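Local coordinates for type IV secretion system protein DotB (Yersinia pseudotuberculosis IP 31758, PDB 6GEF) that probably hydrolyses ATP as a member of the GSP E family of secretion ATPases, serving a type IVb secretion system, at residues 192-195 and 196-199; 245-248 and 249-253; 378-381 and 382-386; 367-370 and 371-375. All blocks are in the same frame, centred on the assembly; numbering follows the deposited sequence.

Overall arrangement
The four contacts come along the chain in the order 1, 2, 4, 3, each local to one continuous segment, with contact 4 running off the end of its helix. Contact 1, on helix 187-203, lies nearest the chain's centre and is buried beside the central strands of the mixed sheet. Contact 2, on helix 245-253, has its centre about 21 Å from that of contact 1 and borders a second subunit. Contacts 3 and 2 lie on opposite sides of the chain's centre, about 40 Å apart between centres. Contacts 4 and 3 occupy successive helices, 362-372 and 377-386, with centres about 15 Å apart; they touch through H375 and E380, and both pack on strand 336-344, part of the same sheet.

Contact 1 of 4, residues 192-195 and 196-199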
ATOM      1  N   THR A 192      41.322  -7.416   2.672  1.00 63.76           N
ATOM      2  CA  THR A 192      42.751  -7.456   2.467  1.00 64.38           C
ATOM      3  C   THR A 192      43.152  -8.738   1.754  1.00 61.26           C
ATOM      4  O   THR A 192      44.024  -8.727   0.853  1.00 57.82           O
ATOM      5  CB  THR A 192      43.507  -7.306   3.802  1.00 67.47           C
ATOM      6  OG1 THR A 192      43.426  -8.510   4.530  1.00 72.21           O
ATOM      7  CG2 THR A 192      42.893  -6.176   4.607  1.00 66.30           C
ATOM      8  N   THR A 193      42.600  -9.878   2.160  1.00 60.10           N
ATOM      9  CA  THR A 193      42.868 -11.127   1.469  1.00 60.53           C
ATOM     10  C   THR A 193      42.549 -11.005  -0.026  1.00 63.08           C
ATOM     11  O   THR A 193      43.398 -11.318  -0.889  1.00 65.23           O
ATOM     12  CB  THR A 193      42.104 -12.270   2.097  1.00 63.48           C
ATOM     13  OG1 THR A 193      42.595 -12.509   3.417  1.00 64.70           O
ATOM     14  CG2 THR A 193      42.197 -13.533   1.256  1.00 65.27           C
ATOM     15  N   PHE A 194      41.339 -10.554  -0.339  1.00 60.79           N
ATOM     16  CA  PHE A 194      40.916 -10.508  -1.738  1.00 60.21           C
ATOM     17  C   PHE A 194      41.656  -9.457  -2.534  1.00 61.48           C
ATOM     18  O   PHE A 194      41.971  -9.663  -3.697  1.00 66.90           O
ATOM     19  CB  PHE A 194      39.388 -10.268  -1.830  1.00 56.94           C
ATOM     20  CG  PHE A 194      38.577 -11.533  -1.936  1.00 51.80           C
ATOM     21  CD1 PHE A 194      39.073 -12.643  -2.549  1.00 51.33           C
ATOM     22  CD2 PHE A 194      37.326 -11.611  -1.368  1.00 51.22           C
ATOM     23  CE1 PHE A 194      38.334 -13.799  -2.641  1.00 52.99           C
ATOM     24  CE2 PHE A 194      36.562 -12.754  -1.439  1.00 49.77           C
ATOM     25  CZ  PHE A 194      37.073 -13.852  -2.083  1.00 51.70           C
ATOM     26  N   SER A 195      41.981  -8.335  -1.905  1.00 64.44           N
ATOM     27  CA  SER A 195      42.790  -7.310  -2.563  1.00 64.90           C
ATOM     28  C   SER A 195      44.164  -7.846  -2.884  1.00 64.73           C
ATOM     29  O   SER A 195      44.656  -7.684  -4.007  1.00 70.47           O
ATOM     30  CB  SER A 195      42.851  -6.055  -1.686  1.00 66.30           C
ATOM     31  OG  SER A 195      43.346  -6.362  -0.400  1.00 70.86           O
ATOM     32  N   SER A 196      44.827  -8.461  -1.919  1.00 62.42           N
ATOM     33  CA  SER A 196      46.128  -9.091  -2.183  1.00 63.36           C
ATOM     34  C   SER A 196      46.015 -10.092  -3.322  1.00 64.39           C
ATOM     35  O   SER A 196      46.827 -10.082  -4.248  1.00 64.67           O
ATOM     36  CB  SER A 196      46.651  -9.762  -0.910  1.00 63.10           C
ATOM     37  OG  SER A 196      47.090  -8.791   0.023  1.00 62.85           O
ATOM     38  N   ILE A 197      45.008 -10.955  -3.275  1.00 63.18           N
ATOM     39  CA  ILE A 197      44.835 -11.955  -4.329  1.00 62.08           C
ATOM     40  C   ILE A 197      44.657 -11.284  -5.706  1.00 60.06           C
ATOM     41  O   ILE A 197      45.138 -11.775  -6.713  1.00 65.68           O
ATOM     42  CB  ILE A 197      43.662 -12.900  -4.012  1.00 61.05           C
ATOM     43  CG1 ILE A 197      43.976 -13.763  -2.797  1.00 62.40           C
ATOM     44  CG2 ILE A 197      43.347 -13.772  -5.217  1.00 59.51           C
ATOM     45  CD1 ILE A 197      42.974 -14.869  -2.525  1.00 62.40           C
ATOM     46  N   ILE A 198      43.990 -10.140  -5.729  1.00 56.37           N
ATOM     47  CA  ILE A 198      43.732  -9.446  -6.977  1.00 57.66           C
ATOM     48  C   ILE A 198      45.017  -8.769  -7.509  1.00 60.21           C
ATOM     49  O   ILE A 198      45.257  -8.765  -8.713  1.00 61.76           O
ATOM     50  CB  ILE A 198      42.577  -8.446  -6.824  1.00 55.08           C
ATOM     51  CG1 ILE A 198      41.259  -9.188  -6.658  1.00 54.84           C
ATOM     52  CG2 ILE A 198      42.500  -7.511  -8.013  1.00 53.95           C
ATOM     53  CD1 ILE A 198      40.041  -8.337  -6.397  1.00 53.25           C
ATOM     54  N   ARG A 199      45.817  -8.185  -6.624  1.00 60.62           N
ATOM     55  CA  ARG A 199      47.077  -7.622  -7.023  1.00 65.25           C
ATOM     56  C   ARG A 199      47.999  -8.713  -7.556  1.00 66.74           C
ATOM     57  O   ARG A 199      48.703  -8.537  -8.573  1.00 65.77           O
ATOM     58  CB  ARG A 199      47.723  -6.850  -5.881  1.00 66.81           C
ATOM     59  CG  ARG A 199      48.705  -7.640  -5.041  1.00 69.59           C
ATOM     60  CD  ARG A 199      49.658  -6.744  -4.317  1.00 71.65           C
ATOM     61  NE  ARG A 199      50.704  -6.192  -5.190  1.00 74.84           N
ATOM     62  CZ  ARG A 199      51.806  -5.598  -4.741  1.00 74.64           C
ATOM     63  NH1 ARG A 199      52.012  -5.430  -3.441  1.00 73.93           N
ATOM     64  NH2 ARG A 199      52.721  -5.175  -5.589  1.00 75.30           N
TER
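The phenyl ring of F194 meets I197 three residues further on: I197 CD1 approaches it obliquely, 4.5 Å from F194 CD1, and the ring also stacks with that of F285 on strand 284-288. T193 completes this apolar flank. The T193 and I197 side chains lie side by side, pointing the same way, with T193 CG2 4.1 Å from I197 CD1. With chi1 of T193 at -66°, the methyl branch goes to I197 while OG1 is left beside the backbone N, where it bonds to Q326 OE1. T193 and F194 touch V182 of strand 179-183, and I197 joins F194 on F285. Polar groups of other side chains are taken up beyond the segment: S196 OG bonds to L158 O, and R199 pairs with E203. S195 OG lies within reach of both S191 O and T192 O. Regular i to i+4 backbone bonds run through the segment, such as I197 N to T193 O at 2.9 Å and 163°. T192 OG1 bonds to G189 O in the first turn of the same helix, which follows strand 179-183 and a loop with the pattern of a Walker A P-loop, consistent with the P-loop NTPase fold.

Contact 2 of 4, residues 245-248 and 249-253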
ATOM      1  N   PHE A 245      23.973  -3.549  -4.673  1.00 57.05           N
ATOM      2  CA  PHE A 245      24.762  -4.676  -5.135  1.00 55.82           C
ATOM      3  C   PHE A 245      24.040  -5.471  -6.235  1.00 57.58           C
ATOM      4  O   PHE A 245      24.687  -5.956  -7.164  1.00 61.70           O
ATOM      5  CB  PHE A 245      25.122  -5.590  -3.972  1.00 56.76           C
ATOM      6  CG  PHE A 245      26.390  -5.217  -3.270  1.00 56.77           C
ATOM      7  CD1 PHE A 245      27.611  -5.471  -3.861  1.00 57.72           C
ATOM      8  CD2 PHE A 245      26.372  -4.626  -2.023  1.00 57.48           C
ATOM      9  CE1 PHE A 245      28.797  -5.132  -3.220  1.00 56.46           C
ATOM     10  CE2 PHE A 245      27.558  -4.291  -1.387  1.00 61.87           C
ATOM     11  CZ  PHE A 245      28.768  -4.548  -1.997  1.00 58.96           C
ATOM     12  N   ALA A 246      22.729  -5.579  -6.143  1.00 58.36           N
ATOM     13  CA  ALA A 246      21.966  -6.245  -7.197  1.00 54.14           C
ATOM     14  C   ALA A 246      22.113  -5.496  -8.501  1.00 53.29           C
ATOM     15  O   ALA A 246      22.197  -6.099  -9.586  1.00 51.41           O
ATOM     16  CB  ALA A 246      20.481  -6.347  -6.801  1.00 53.71           C
ATOM     17  N   ILE A 247      22.064  -4.159  -8.481  1.00 52.76           N
ATOM     18  CA  ILE A 247      22.169  -3.379  -9.696  1.00 52.82           C
ATOM     19  C   ILE A 247      23.551  -3.527 -10.277  1.00 50.23           C
ATOM     20  O   ILE A 247      23.752  -3.857 -11.446  1.00 51.27           O
ATOM     21  CB  ILE A 247      21.779  -1.912  -9.431  1.00 54.49           C
ATOM     22  CG1 ILE A 247      20.335  -1.806  -8.978  1.00 54.39           C
ATOM     23  CG2 ILE A 247      22.001  -1.068 -10.690  1.00 58.59           C
ATOM     24  CD1 ILE A 247      19.880  -0.426  -8.578  1.00 53.42           C
ATOM     25  N   ALA A 248      24.591  -3.193  -9.474  1.00 51.20           N
ATOM     26  CA  ALA A 248      25.970  -3.505  -9.830  1.00 50.39           C
ATOM     27  C   ALA A 248      26.082  -4.877 -10.513  1.00 53.82           C
ATOM     28  O   ALA A 248      26.766  -5.004 -11.531  1.00 58.60           O
ATOM     29  CB  ALA A 248      26.841  -3.470  -8.592  1.00 48.77           C
ATOM     30  N   ASN A 249      25.367  -5.854  -9.992  1.00 55.36           N
ATOM     31  CA  ASN A 249      25.502  -7.211 -10.511  1.00 56.67           C
ATOM     32  C   ASN A 249      24.786  -7.377 -11.873  1.00 58.97           C
ATOM     33  O   ASN A 249      25.284  -8.054 -12.748  1.00 65.53           O
ATOM     34  CB  ASN A 249      24.935  -8.218  -9.494  1.00 60.56           C
ATOM     35  CG  ASN A 249      25.956  -8.609  -8.445  1.00 64.51           C
ATOM     36  OD1 ASN A 249      27.124  -8.822  -8.758  1.00 72.23           O
ATOM     37  ND2 ASN A 249      25.528  -8.727  -7.210  1.00 69.40           N
ATOM     38  N   GLN A 250      23.638  -6.737 -12.033  1.00 54.76           N
ATOM     39  CA  GLN A 250      22.994  -6.699 -13.311  1.00 59.35           C
ATOM     40  C   GLN A 250      23.910  -6.080 -14.356  1.00 62.43           C
ATOM     41  O   GLN A 250      23.973  -6.530 -15.529  1.00 65.99           O
ATOM     42  CB  GLN A 250      21.642  -5.972 -13.241  1.00 64.42           C
ATOM     43  CG  GLN A 250      20.582  -6.644 -12.428  1.00 70.30           C
ATOM     44  CD  GLN A 250      19.682  -7.589 -13.210  1.00 70.81           C
ATOM     45  OE1 GLN A 250      18.809  -7.112 -13.937  1.00 77.76           O
ATOM     46  NE2 GLN A 250      19.894  -8.901 -13.066  1.00 61.34           N
ATOM     47  N   GLU A 251      24.578  -4.974 -13.994  1.00 60.45           N
ATOM     48  CA  GLU A 251      25.429  -4.255 -14.945  1.00 58.02           C
ATOM     49  C   GLU A 251      26.694  -5.088 -15.280  1.00 54.01           C
ATOM     50  O   GLU A 251      27.155  -5.106 -16.433  1.00 52.42           O
ATOM     51  CB  GLU A 251      25.811  -2.911 -14.434  1.00 61.11           C
ATOM     52  CG  GLU A 251      24.647  -1.993 -14.167  1.00 67.75           C
ATOM     53  CD  GLU A 251      24.050  -1.408 -15.415  1.00 77.32           C
ATOM     54  OE1 GLU A 251      24.564  -0.361 -15.836  1.00 88.35           O
ATOM     55  OE2 GLU A 251      23.053  -1.945 -15.947  1.00 80.82           O
ATOM     56  N   ALA A 252      27.225  -5.807 -14.287  1.00 50.16           N
ATOM     57  CA  ALA A 252      28.375  -6.660 -14.524  1.00 51.10           C
ATOM     58  C   ALA A 252      28.173  -7.613 -15.715  1.00 55.24           C
ATOM     59  O   ALA A 252      28.990  -7.664 -16.631  1.00 54.43           O
ATOM     60  CB  ALA A 252      28.679  -7.489 -13.286  1.00 51.69           C
ATOM     61  N   LEU A 253      26.984  -8.234 -15.791  1.00 61.80           N
ATOM     62  CA  LEU A 253      26.649  -9.070 -16.929  1.00 61.68           C
ATOM     63  C   LEU A 253      26.944  -8.390 -18.278  1.00 63.53           C
ATOM     64  O   LEU A 253      27.591  -8.964 -19.143  1.00 72.01           O
ATOM     65  CB  LEU A 253      25.184  -9.467 -16.871  1.00 65.24           C
ATOM     66  CG  LEU A 253      24.753 -10.283 -15.649  1.00 67.38           C
ATOM     67  CD1 LEU A 253      23.223 -10.306 -15.542  1.00 64.02           C
ATOM     68  CD2 LEU A 253      25.302 -11.707 -15.676  1.00 66.87           C
TER
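N249 reaches back over F245 O, and this is the tight side of the turn. The backbone N of N249 bonds to F245 O at 2.9 Å, although the N-H...O angle is only 137°. Its side chain doubles back over the same oxygen: with chi1 at -85°, CG sits beside the backbone N, and CG comes to 3.2 Å from F245 O. The amide ND2 is also near that oxygen, but the angle is too poor for a hydrogen bond. On the same buried flank A252 CB lies 3.6 Å from A248 O, and A248 and A252 both touch H215. The other flank is looser. I247 CG2 and E251 CG are 4.5 Å apart, and Q250 bends at chi2 so that its amide leads away. Both E251 oxygens find partners beyond the turn: OE2 pairs with R254 and hydrogen-bonds to N109 of the second subunit, and OE1 makes a weak hydrogen bond to N134 ND2 of that subunit, while I247 rests on its L107. Helix 245-253 therefore has one side on H215 of strand 211-216 and I262 of strand 259-264, between helices 238-242 and 268-280, and turns the other to the subunit interface.

Contact 3 of 4, residues 378-381 and 382-386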
ATOM      1  N   SER A 378      42.027 -26.697  13.311  1.00 67.47           N
ATOM      2  CA  SER A 378      42.910 -27.433  14.210  1.00 70.50           C
ATOM      3  C   SER A 378      44.351 -27.502  13.647  1.00 71.05           C
ATOM      4  O   SER A 378      45.304 -27.276  14.371  1.00 73.20           O
ATOM      5  CB  SER A 378      42.367 -28.849  14.436  1.00 72.69           C
ATOM      6  OG  SER A 378      42.152 -29.525  13.221  1.00 74.26           O
ATOM      7  N   LEU A 379      44.473 -27.765  12.364  1.00 72.20           N
ATOM      8  CA  LEU A 379      45.784 -27.843  11.758  1.00 74.33           C
ATOM      9  C   LEU A 379      46.456 -26.486  11.718  1.00 73.24           C
ATOM     10  O   LEU A 379      47.681 -26.386  11.861  1.00 75.08           O
ATOM     11  CB  LEU A 379      45.698 -28.446  10.337  1.00 75.78           C
ATOM     12  CG  LEU A 379      47.034 -28.743   9.659  1.00 76.09           C
ATOM     13  CD1 LEU A 379      47.491 -30.153   9.974  1.00 79.42           C
ATOM     14  CD2 LEU A 379      46.899 -28.543   8.158  1.00 75.00           C
ATOM     15  N   GLU A 380      45.711 -25.418  11.484  1.00 74.25           N
ATOM     16  CA  GLU A 380      46.292 -24.084  11.488  1.00 74.94           C
ATOM     17  C   GLU A 380      46.759 -23.694  12.871  1.00 77.79           C
ATOM     18  O   GLU A 380      47.848 -23.098  13.035  1.00 81.15           O
ATOM     19  CB  GLU A 380      45.293 -23.060  10.941  1.00 72.53           C
ATOM     20  CG  GLU A 380      45.859 -21.662  10.813  1.00 71.76           C
ATOM     21  CD  GLU A 380      46.723 -21.494   9.562  1.00 74.16           C
ATOM     22  OE1 GLU A 380      47.452 -22.439   9.203  1.00 76.06           O
ATOM     23  OE2 GLU A 380      46.668 -20.421   8.930  1.00 76.10           O
ATOM     24  N   ALA A 381      45.952 -23.984  13.906  1.00 77.01           N
ATOM     25  CA  ALA A 381      46.364 -23.706  15.276  1.00 76.59           C
ATOM     26  C   ALA A 381      47.584 -24.532  15.666  1.00 77.42           C
ATOM     27  O   ALA A 381      48.482 -24.028  16.353  1.00 82.90           O
ATOM     28  CB  ALA A 381      45.212 -23.942  16.240  1.00 75.93           C
ATOM     29  N   GLU A 382      47.632 -25.779  15.257  1.00 76.77           N
ATOM     30  CA  GLU A 382      48.800 -26.619  15.529  1.00 77.89           C
ATOM     31  C   GLU A 382      50.032 -26.084  14.830  1.00 77.37           C
ATOM     32  O   GLU A 382      51.117 -26.029  15.428  1.00 76.41           O
ATOM     33  CB  GLU A 382      48.532 -28.069  15.094  1.00 77.70           C
ATOM     34  CG  GLU A 382      49.615 -29.014  15.512  1.00 83.30           C
ATOM     35  CD  GLU A 382      50.173 -29.864  14.390  1.00 84.89           C
ATOM     36  OE1 GLU A 382      49.350 -30.318  13.577  1.00 88.16           O
ATOM     37  OE2 GLU A 382      51.420 -30.010  14.351  1.00 85.69           O
ATOM     38  N   ARG A 383      49.904 -25.656  13.578  1.00 79.53           N
ATOM     39  CA  ARG A 383      51.046 -25.132  12.835  1.00 81.84           C
ATOM     40  C   ARG A 383      51.574 -23.822  13.425  1.00 78.26           C
ATOM     41  O   ARG A 383      52.763 -23.710  13.672  1.00 75.83           O
ATOM     42  CB  ARG A 383      50.663 -24.917  11.363  1.00 85.73           C
ATOM     43  CG  ARG A 383      51.510 -25.694  10.363  1.00 94.89           C
ATOM     44  CD  ARG A 383      53.000 -25.505  10.639  1.00100.76           C
ATOM     45  NE  ARG A 383      53.517 -24.319   9.970  1.00104.51           N
ATOM     46  CZ  ARG A 383      54.608 -24.305   9.194  1.00107.37           C
ATOM     47  NH1 ARG A 383      55.304 -25.416   8.990  1.00107.51           N
ATOM     48  NH2 ARG A 383      55.007 -23.173   8.625  1.00108.52           N
ATOM     49  N   LEU A 384      50.653 -22.900  13.727  1.00 75.74           N
ATOM     50  CA  LEU A 384      51.059 -21.655  14.366  1.00 75.98           C
ATOM     51  C   LEU A 384      51.688 -21.908  15.732  1.00 77.06           C
ATOM     52  O   LEU A 384      52.689 -21.278  16.084  1.00 77.32           O
ATOM     53  CB  LEU A 384      49.860 -20.708  14.494  1.00 76.56           C
ATOM     54  CG  LEU A 384      49.490 -19.894  13.251  1.00 74.23           C
ATOM     55  CD1 LEU A 384      49.663 -20.705  11.990  1.00 78.33           C
ATOM     56  CD2 LEU A 384      48.083 -19.345  13.372  1.00 70.62           C
ATOM     57  N   HIS A 385      51.124 -22.850  16.490  1.00 76.41           N
ATOM     58  CA  HIS A 385      51.619 -23.078  17.851  1.00 75.09           C
ATOM     59  C   HIS A 385      52.983 -23.754  17.841  1.00 75.37           C
ATOM     60  O   HIS A 385      53.832 -23.442  18.677  1.00 77.14           O
ATOM     61  CB  HIS A 385      50.605 -23.900  18.644  1.00 73.61           C
ATOM     62  CG  HIS A 385      50.989 -24.130  20.064  1.00 73.56           C
ATOM     63  ND1 HIS A 385      51.466 -23.121  20.869  1.00 71.60           N
ATOM     64  CD2 HIS A 385      50.955 -25.247  20.830  1.00 74.85           C
ATOM     65  CE1 HIS A 385      51.723 -23.609  22.069  1.00 73.68           C
ATOM     66  NE2 HIS A 385      51.419 -24.895  22.075  1.00 75.17           N
ATOM     67  N   SER A 386      53.209 -24.664  16.901  1.00 77.58           N
ATOM     68  CA  SER A 386      54.527 -25.289  16.774  1.00 80.19           C
ATOM     69  C   SER A 386      55.596 -24.256  16.446  1.00 79.20           C
ATOM     70  O   SER A 386      56.687 -24.268  17.027  1.00 80.71           O
ATOM     71  CB  SER A 386      54.502 -26.395  15.730  1.00 82.42           C
ATOM     72  OG  SER A 386      54.502 -25.860  14.430  1.00 87.07           O
TER
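E380 and L384, one turn apart, carry the main side-chain contact of this helix, a van der Waals contact of the leucine methyls with the glutamate stem and carboxylate carbon. The two side chains cross at a slant: L384 CD1 lies 3.9 Å from E380 CD, and L384 CD2 is 4.1 Å from E380 CG. E380 has CG anti to its backbone N (chi1 -176°) and then bends at chi2, which brings the carboxylate end across the leucine. L384 CG, by contrast, sits beside its own backbone N, bringing CD1 to 3.2 Å from E380 O. A looser approach, of methyl to carboxylate oxygen, is made on the exposed flank, where L379 CD1 is 4.1 Å from E382 OE1.

The polar contacts of the segment are those of a regular helix. L384 N bonds to E380 O at 2.9 Å with a nearly straight N-H (171°), and H385 N bonds to A381 O at the same distance. The E380 carboxylate is held beyond the segment: OE2 takes the backbone N-H of R340, and OE1 has a weak hydrogen bond with H375 NE2. H385 ND1 is bonded to I390 O. R383 has a long, weak ion pair with D387.

Helix 377-386 thus packs on two neighbours: A381 and H385 on A395 of helix 392-400, and E380 and L384 on A339 of strand 336-344.

Contact 4 of 4, residues 367-370 and 371-375; sequences RRLV and DEFGH
Ordinary i to i+4 bonds run to F373 N, with E372 N on R368 O and F373 N on L369 O, each at 2.9 Å, and beyond them G374 N makes only weak bonds, to L369 O and to V370 O. L369 O thus has two donors, one good and one weak.

Of the side chains, R368 and E372 form a salt bridge one turn apart. E372 OE1 lies over one face of the guanidinium, but its separation from R368 NE, 2.4 Å, is modelled implausibly short, so the detailed geometry of the bridge is doubtful. The arginine and glutamate side chains slant across each other, with the guanidinium and carboxylate planes 27° apart. E372 is extended beyond CG (chi2 177°), which carries its carboxylate back over the arginine, whereas R368 bends at chi2 and chi3 to meet it. R368 NH1 also forms a salt bridge with E365 OE2.

The apolar flank is slighter. L369 CD2 comes to 4.5 Å from F373 CD1, and L369 O lies at the edge of that ring, near its plane.

Helix 362-372 is seated through L369 on I349 and L353 of helix 347-355, and through V370 on E341 and L343 of strand 336-344. Past its end, H375 is joined to Y342 of that strand by backbone hydrogen bonds, leading the chain towards helix 377-386.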
ATOM      1  N   ARG A 367      32.855 -30.326   6.431  1.00 76.56           N
ATOM      2  CA  ARG A 367      33.752 -30.340   7.575  1.00 77.40           C
ATOM      3  C   ARG A 367      34.710 -31.499   7.487  1.00 79.62           C
ATOM      4  O   ARG A 367      35.929 -31.341   7.433  1.00 80.59           O
ATOM      5  CB  ARG A 367      32.943 -30.370   8.883  1.00 77.62           C
ATOM      6  CG  ARG A 367      33.812 -30.260  10.128  1.00 78.74           C
ATOM      7  CD  ARG A 367      33.061 -29.643  11.291  1.00 83.25           C
ATOM      8  NE  ARG A 367      31.862 -30.373  11.652  1.00 91.05           N
ATOM      9  CZ  ARG A 367      30.611 -30.045  11.313  1.00 93.53           C
ATOM     10  NH1 ARG A 367      30.382 -28.963  10.577  1.00 90.82           N
ATOM     11  NH2 ARG A 367      29.597 -30.833  11.685  1.00 96.45           N
ATOM     12  N   ARG A 368      34.181 -32.718   7.539  1.00 82.34           N
ATOM     13  CA  ARG A 368      34.982 -33.909   7.201  1.00 84.44           C
ATOM     14  C   ARG A 368      35.969 -33.621   6.058  1.00 84.28           C
ATOM     15  O   ARG A 368      37.155 -33.862   6.181  1.00 86.13           O
ATOM     16  CB  ARG A 368      34.043 -35.058   6.818  1.00 86.47           C
ATOM     17  CG  ARG A 368      34.499 -36.413   7.348  1.00 89.88           C
ATOM     18  CD  ARG A 368      34.193 -37.506   6.362  1.00 93.60           C
ATOM     19  NE  ARG A 368      34.738 -37.238   5.029  1.00 94.74           N
ATOM     20  CZ  ARG A 368      34.306 -37.779   3.899  1.00 97.78           C
ATOM     21  NH1 ARG A 368      33.327 -38.680   3.923  1.00101.56           N
ATOM     22  NH2 ARG A 368      34.856 -37.445   2.747  1.00 97.11           N
ATOM     23  N   LEU A 369      35.465 -33.070   4.958  1.00 84.22           N
ATOM     24  CA  LEU A 369      36.297 -32.942   3.765  1.00 83.55           C
ATOM     25  C   LEU A 369      37.416 -31.929   3.958  1.00 83.03           C
ATOM     26  O   LEU A 369      38.486 -32.081   3.351  1.00 82.57           O
ATOM     27  CB  LEU A 369      35.416 -32.589   2.553  1.00 81.47           C
ATOM     28  CG  LEU A 369      34.767 -33.752   1.822  1.00 82.28           C
ATOM     29  CD1 LEU A 369      33.431 -33.360   1.209  1.00 80.40           C
ATOM     30  CD2 LEU A 369      35.698 -34.278   0.748  1.00 84.09           C
ATOM     31  N   VAL A 370      37.186 -30.888   4.732  1.00 84.20           N
ATOM     32  CA  VAL A 370      38.262 -29.972   5.085  1.00 89.54           C
ATOM     33  C   VAL A 370      39.258 -30.666   5.982  1.00 93.11           C
ATOM     34  O   VAL A 370      40.490 -30.479   5.839  1.00 94.59           O
ATOM     35  CB  VAL A 370      37.718 -28.670   5.708  1.00 90.65           C
ATOM     36  CG1 VAL A 370      36.491 -28.173   4.955  1.00 91.54           C
ATOM     37  CG2 VAL A 370      37.396 -28.859   7.154  1.00 91.64           C
ATOM     38  N   ASP A 371      38.783 -31.462   6.941  1.00 93.98           N
ATOM     39  CA  ASP A 371      39.680 -32.314   7.728  1.00 96.89           C
ATOM     40  C   ASP A 371      40.610 -33.177   6.850  1.00 96.56           C
ATOM     41  O   ASP A 371      41.818 -33.126   7.007  1.00 92.30           O
ATOM     42  CB  ASP A 371      38.866 -33.223   8.642  1.00100.09           C
ATOM     43  CG  ASP A 371      38.109 -32.482   9.706  1.00102.16           C
ATOM     44  OD1 ASP A 371      38.276 -31.241   9.848  1.00101.95           O
ATOM     45  OD2 ASP A 371      37.351 -33.138  10.448  1.00105.67           O
ATOM     46  N   GLU A 372      40.033 -33.787   5.826  1.00 98.88           N
ATOM     47  CA  GLU A 372      40.777 -34.782   5.048  1.00 99.44           C
ATOM     48  C   GLU A 372      41.692 -34.134   4.017  1.00 95.59           C
ATOM     49  O   GLU A 372      42.861 -34.490   3.912  1.00 96.91           O
ATOM     50  CB  GLU A 372      39.816 -35.771   4.362  1.00101.28           C
ATOM     51  CG  GLU A 372      39.181 -36.766   5.332  1.00103.23           C
ATOM     52  CD  GLU A 372      38.187 -37.658   4.638  1.00110.66           C
ATOM     53  OE1 GLU A 372      37.077 -37.878   5.183  1.00118.86           O
ATOM     54  OE2 GLU A 372      38.512 -38.138   3.533  1.00108.42           O
ATOM     55  N   PHE A 373      41.151 -33.166   3.273  1.00 94.62           N
ATOM     56  CA  PHE A 373      41.862 -32.585   2.129  1.00 93.09           C
ATOM     57  C   PHE A 373      42.179 -31.111   2.253  1.00 87.61           C
ATOM     58  O   PHE A 373      43.100 -30.654   1.604  1.00 87.97           O
ATOM     59  CB  PHE A 373      41.103 -32.843   0.828  1.00 94.55           C
ATOM     60  CG  PHE A 373      41.037 -34.282   0.438  1.00 97.44           C
ATOM     61  CD1 PHE A 373      40.074 -35.143   0.957  1.00 98.86           C
ATOM     62  CD2 PHE A 373      41.936 -34.773  -0.500  1.00 98.48           C
ATOM     63  CE1 PHE A 373      40.033 -36.468   0.566  1.00 98.74           C
ATOM     64  CE2 PHE A 373      41.895 -36.121  -0.885  1.00 99.02           C
ATOM     65  CZ  PHE A 373      40.939 -36.959  -0.348  1.00 98.80           C
ATOM     66  N   GLY A 374      41.454 -30.381   3.085  1.00 85.86           N
ATOM     67  CA  GLY A 374      41.663 -28.938   3.256  1.00 82.60           C
ATOM     68  C   GLY A 374      42.649 -28.624   4.369  1.00 80.97           C
ATOM     69  O   GLY A 374      43.393 -29.474   4.812  1.00 83.71           O
ATOM     70  N   HIS A 375      42.631 -27.378   4.806  1.00 76.81           N
ATOM     71  CA  HIS A 375      43.423 -26.894   5.925  1.00 73.48           C
ATOM     72  C   HIS A 375      42.479 -26.554   7.093  1.00 70.85           C
ATOM     73  O   HIS A 375      42.016 -25.434   7.195  1.00 69.31           O
ATOM     74  CB  HIS A 375      44.244 -25.668   5.488  1.00 73.40           C
ATOM     75  CG  HIS A 375      45.263 -25.235   6.517  1.00 76.48           C
ATOM     76  ND1 HIS A 375      46.603 -25.489   6.377  1.00 81.83           N
ATOM     77  CD2 HIS A 375      45.123 -24.602   7.704  1.00 77.54           C
ATOM     78  CE1 HIS A 375      47.250 -25.016   7.420  1.00 85.84           C
ATOM     79  NE2 HIS A 375      46.372 -24.471   8.234  1.00 83.85           N
TER